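PDB 1WB7: superoxide dismutase [Fe] from Sulfolobus solfataricus, which destroys superoxide radicals by converting them, at one iron ion per subunit, into hydrogen peroxide and oxygen. Local coordinates for residues F119-L130 with R184-W192. The protein carries 1 engineered substitution. Sequence-based numbering, arbitrary orientation.
Sequences FKQVFTETANSL and RADYVNAWW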
loop_
_atom_site.group_PDB
_atom_site.type_symbol
_atom_site.label_atom_id
_atom_site.label_comp_id
_atom_site.label_asym_id
_atom_site.label_seq_id
_atom_site.Cartn_x
_atom_site.Cartn_y
_atom_site.Cartn_z
ATOM N N PHE A 119 25.759 -11.020 -7.056
ATOM C CA PHE A 119 24.799 -10.638 -6.028
ATOM C C PHE A 119 24.741 -9.116 -5.865
ATOM O O PHE A 119 23.662 -8.528 -5.825
ATOM C CB PHE A 119 25.164 -11.258 -4.677
ATOM C CG PHE A 119 24.397 -10.669 -3.528
ATOM C CD1 PHE A 119 23.052 -10.966 -3.352
ATOM C CD2 PHE A 119 25.004 -9.757 -2.667
ATOM C CE1 PHE A 119 22.313 -10.362 -2.337
ATOM C CE2 PHE A 119 24.279 -9.148 -1.650
ATOM C CZ PHE A 119 22.928 -9.449 -1.484
ATOM N N LYS A 120 25.906 -8.490 -5.760
ATOM C CA LYS A 120 25.976 -7.042 -5.599
ATOM C C LYS A 120 25.216 -6.340 -6.712
ATOM O O LYS A 120 24.477 -5.394 -6.459
ATOM C CB LYS A 120 27.428 -6.568 -5.619
ATOM C CG LYS A 120 27.927 -6.037 -4.295
ATOM C CD LYS A 120 29.311 -5.406 -4.438
ATOM C CE LYS A 120 29.256 -4.137 -5.277
ATOM N NZ LYS A 120 30.593 -3.471 -5.378
ATOM N N GLN A 121 25.411 -6.806 -7.943
ATOM C CA GLN A 121 24.743 -6.227 -9.103
ATOM C C GLN A 121 23.230 -6.325 -8.992
ATOM O O GLN A 121 22.521 -5.332 -9.144
ATOM C CB GLN A 121 25.167 -6.940 -10.387
ATOM C CG GLN A 121 26.597 -6.720 -10.805
ATOM C CD GLN A 121 26.862 -7.308 -12.174
ATOM O OE1 GLN A 121 26.628 -8.491 -12.408
ATOM N NE2 GLN A 121 27.341 -6.477 -13.091
ATOM N N VAL A 122 22.742 -7.534 -8.737
ATOM C CA VAL A 122 21.309 -7.769 -8.623
ATOM C C VAL A 122 20.690 -6.984 -7.470
ATOM O O VAL A 122 19.587 -6.454 -7.603
ATOM C CB VAL A 122 21.009 -9.271 -8.444
ATOM C CG1 VAL A 122 19.518 -9.496 -8.243
ATOM C CG2 VAL A 122 21.497 -10.032 -9.669
ATOM N N PHE A 123 21.402 -6.894 -6.351
ATOM C CA PHE A 123 20.891 -6.168 -5.192
ATOM C C PHE A 123 20.826 -4.675 -5.486
ATOM O O PHE A 123 19.848 -4.007 -5.162
ATOM C CB PHE A 123 21.787 -6.386 -3.969
ATOM C CG PHE A 123 21.163 -5.933 -2.679
ATOM C CD1 PHE A 123 20.238 -6.739 -2.016
ATOM C CD2 PHE A 123 21.467 -4.688 -2.144
ATOM C CE1 PHE A 123 19.626 -6.310 -0.843
ATOM C CE2 PHE A 123 20.860 -4.246 -0.971
ATOM C CZ PHE A 123 19.935 -5.059 -0.317
ATOM N N THR A 124 21.889 -4.160 -6.084
ATOM C CA THR A 124 21.970 -2.750 -6.421
ATOM C C THR A 124 20.858 -2.407 -7.410
ATOM O O THR A 124 20.179 -1.390 -7.276
ATOM C CB THR A 124 23.353 -2.431 -7.024
ATOM O OG1 THR A 124 24.358 -2.678 -6.034
ATOM C CG2 THR A 124 23.440 -0.977 -7.470
ATOM N N GLU A 125 20.662 -3.281 -8.387
ATOM C CA GLU A 125 19.636 -3.091 -9.404
ATOM C C GLU A 125 18.250 -3.075 -8.767
ATOM O O GLU A 125 17.411 -2.229 -9.090
ATOM C CB GLU A 125 19.717 -4.230 -10.423
ATOM C CG GLU A 125 18.710 -4.151 -11.549
ATOM C CD GLU A 125 18.667 -5.432 -12.369
ATOM O OE1 GLU A 125 19.640 -6.215 -12.309
ATOM O OE2 GLU A 125 17.665 -5.650 -13.079
ATOM N N THR A 126 18.015 -4.013 -7.856
ATOM C CA THR A 126 16.728 -4.115 -7.190
ATOM C C THR A 126 16.502 -2.925 -6.264
ATOM O O THR A 126 15.402 -2.381 -6.202
ATOM C CB THR A 126 16.625 -5.436 -6.403
ATOM O OG1 THR A 126 16.816 -6.535 -7.304
ATOM C CG2 THR A 126 15.260 -5.574 -5.760
ATOM N N ALA A 127 17.550 -2.509 -5.560
ATOM C CA ALA A 127 17.440 -1.370 -4.660
ATOM C C ALA A 127 17.081 -0.099 -5.437
ATOM O O ALA A 127 16.240 0.681 -5.001
ATOM C CB ALA A 127 18.748 -1.166 -3.907
ATOM N N ASN A 128 17.715 0.105 -6.588
ATOM C CA ASN A 128 17.447 1.295 -7.384
ATOM C C ASN A 128 16.086 1.285 -8.065
ATOM O O ASN A 128 15.589 2.334 -8.458
ATOM C CB ASN A 128 18.538 1.504 -8.440
ATOM C CG ASN A 128 19.872 1.904 -7.833
ATOM O OD1 ASN A 128 19.925 2.706 -6.904
ATOM N ND2 ASN A 128 20.955 1.356 -8.368
ATOM N N SER A 129 15.481 0.110 -8.201
ATOM C CA SER A 129 14.177 0.004 -8.847
ATOM C C SER A 129 13.045 0.404 -7.907
ATOM O O SER A 129 11.905 0.577 -8.335
ATOM C CB SER A 129 13.927 -1.431 -9.317
ATOM O OG SER A 129 13.635 -2.282 -8.215
ATOM N N LEU A 130 13.359 0.544 -6.624
ATOM C CA LEU A 130 12.346 0.904 -5.636
ATOM C C LEU A 130 11.648 2.217 -5.962
ATOM O O LEU A 130 12.277 3.271 -5.999
ATOM C CB LEU A 130 12.966 0.994 -4.241
ATOM C CG LEU A 130 12.074 1.597 -3.151
ATOM C CD1 LEU A 130 10.817 0.756 -2.984
ATOM C CD2 LEU A 130 12.841 1.679 -1.845
ATOM N N ARG A 184 20.091 8.982 -5.465
ATOM C CA ARG A 184 20.014 7.798 -4.619
ATOM C C ARG A 184 20.960 6.681 -5.063
ATOM O O ARG A 184 21.550 5.995 -4.230
ATOM C CB ARG A 184 18.574 7.273 -4.593
ATOM C CG ARG A 184 18.310 6.213 -3.528
ATOM C CD ARG A 184 16.843 5.806 -3.493
ATOM N NE ARG A 184 16.453 5.077 -4.696
ATOM C CZ ARG A 184 15.227 4.615 -4.924
ATOM N NH1 ARG A 184 14.265 4.810 -4.033
ATOM N NH2 ARG A 184 14.967 3.943 -6.035
ATOM N N ALA A 185 21.105 6.503 -6.374
ATOM C CA ALA A 185 21.966 5.450 -6.904
ATOM C C ALA A 185 23.425 5.592 -6.479
ATOM O O ALA A 185 24.122 4.588 -6.299
ATOM C CB ALA A 185 21.859 5.400 -8.428
ATOM N N ASP A 186 23.893 6.829 -6.327
ATOM C CA ASP A 186 25.274 7.055 -5.905
ATOM C C ASP A 186 25.425 6.682 -4.435
ATOM O O ASP A 186 26.463 6.163 -4.013
ATOM C CB ASP A 186 25.682 8.516 -6.117
ATOM C CG ASP A 186 25.769 8.889 -7.588
ATOM O OD1 ASP A 186 26.094 8.008 -8.409
ATOM O OD2 ASP A 186 25.531 10.064 -7.928
ATOM N N TYR A 187 24.380 6.957 -3.662
ATOM C CA TYR A 187 24.351 6.628 -2.240
ATOM C C TYR A 187 24.386 5.106 -2.102
ATOM O O TYR A 187 25.092 4.563 -1.256
ATOM C CB TYR A 187 23.071 7.187 -1.612
ATOM C CG TYR A 187 22.583 6.444 -0.387
ATOM C CD1 TYR A 187 23.285 6.498 0.816
ATOM C CD2 TYR A 187 21.406 5.700 -0.431
ATOM C CE1 TYR A 187 22.822 5.827 1.954
ATOM C CE2 TYR A 187 20.932 5.024 0.697
ATOM C CZ TYR A 187 21.645 5.092 1.888
ATOM O OH TYR A 187 21.177 4.432 3.002
ATOM N N VAL A 188 23.619 4.421 -2.945
ATOM C CA VAL A 188 23.580 2.967 -2.908
ATOM C C VAL A 188 24.972 2.396 -3.187
ATOM O O VAL A 188 25.408 1.465 -2.506
ATOM C CB VAL A 188 22.568 2.403 -3.938
ATOM C CG1 VAL A 188 22.630 0.880 -3.960
ATOM C CG2 VAL A 188 21.161 2.859 -3.582
ATOM N N ASN A 189 25.674 2.955 -4.174
ATOM C CA ASN A 189 27.018 2.472 -4.498
ATOM C C ASN A 189 27.970 2.701 -3.332
ATOM O O ASN A 189 28.767 1.828 -2.991
ATOM C CB ASN A 189 27.589 3.173 -5.735
ATOM C CG ASN A 189 26.902 2.756 -7.026
ATOM O OD1 ASN A 189 26.524 1.591 -7.202
ATOM N ND2 ASN A 189 26.759 3.707 -7.953
ATOM N N ALA A 190 27.888 3.881 -2.723
ATOM C CA ALA A 190 28.758 4.220 -1.601
ATOM C C ALA A 190 28.502 3.352 -0.372
ATOM O O ALA A 190 29.425 3.013 0.368
ATOM C CB ALA A 190 28.580 5.686 -1.240
ATOM N N TRP A 191 27.241 2.990 -0.168
ATOM C CA TRP A 191 26.836 2.181 0.973
ATOM C C TRP A 191 27.573 0.845 1.093
ATOM O O TRP A 191 27.875 0.400 2.201
ATOM C CB TRP A 191 25.325 1.951 0.905
ATOM C CG TRP A 191 24.807 0.940 1.863
ATOM C CD1 TRP A 191 24.596 1.103 3.201
ATOM C CD2 TRP A 191 24.391 -0.389 1.546
ATOM N NE1 TRP A 191 24.064 -0.043 3.737
ATOM C CE2 TRP A 191 23.928 -0.977 2.742
ATOM C CE3 TRP A 191 24.362 -1.143 0.365
ATOM C CZ2 TRP A 191 23.441 -2.283 2.792
ATOM C CZ3 TRP A 191 23.876 -2.444 0.416
ATOM C CH2 TRP A 191 23.422 -2.998 1.622
ATOM N N TRP A 192 27.868 0.203 -0.032
ATOM C CA TRP A 192 28.567 -1.078 0.006
ATOM C C TRP A 192 29.866 -1.003 0.804
ATOM O O TRP A 192 30.315 -1.994 1.386
ATOM C CB TRP A 192 28.878 -1.569 -1.415
ATOM C CG TRP A 192 27.664 -2.002 -2.180
ATOM C CD1 TRP A 192 27.045 -1.325 -3.195
ATOM C CD2 TRP A 192 26.902 -3.195 -1.969
ATOM N NE1 TRP A 192 25.940 -2.025 -3.626
ATOM C CE2 TRP A 192 25.831 -3.176 -2.890
ATOM C CE3 TRP A 192 27.018 -4.279 -1.088
ATOM C CZ2 TRP A 192 24.879 -4.201 -2.956
ATOM C CZ3 TRP A 192 26.072 -5.299 -1.152
ATOM C CH2 TRP A 192 25.016 -5.250 -2.083
HETATM O O HOH W 1 18.218 4.588 -6.762
#
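Two roughly antiparallel helices of the C-terminal domain, 116-128 and 184-191, pack side by side here, with Trp192 and Arg184 reaching across at opposite ends of the interface. The axes of 119-128 and 184-191 approach to 10.2 Å, their N-to-C directions 148° apart. The Trp192 indole lies between Lys120 on one face and Trp191 CZ3, near the rim, on the other, with Thr124 and Phe123 along its edge. Lys120 CG sits 3.5 Å from the centroid of the six-membered ring of Trp192 and almost straight above it, while NZ hangs over the five-membered ring in a cation-pi contact. Trp192 NE1 donates to Thr124 OG1 at 3.0 Å, a bent bond with the hydroxyl tilted out of the indole plane. That hydroxyl in turn donates a hydrogen bond to Lys120 O; with OG1 beside the backbone N (chi1 -63°), it can serve both partners. Phe123 CD2 comes within 3.5 Å of Trp192 CZ2, the two rings meeting obliquely, and Phe123 CE2 touches Trp191 CZ3, making a three-ring aromatic cluster. A leucine in place of Trp192 would probably leave Thr124 OG1 without its indole donor and Lys120 without a flat face to lie on. Midway, Thr124 CG2 and Val188 CG1 meet at 4.1 Å; nearer the Arg184 end, the Val188 CG2 methyl lies 3.5 Å from Asn128 OD1. There Arg184 bends at chi3 (68°) and grips one oxygen, Leu130 O, with NH1 and NH2, the NH2 bond being 2.8 Å and the straighter; NH2 also bonds weakly to Asn128 O. A water links Arg184 NE to Asn128 OD1, although its approach to OD1 is unusually short. Beneath the helix pair lies the three-stranded sheet: Phe123 rests on Ile149 of strand 147-153, and Trp191 on Leu167 and Leu169 of strand 165-170, which ends at the iron ligand Asp170.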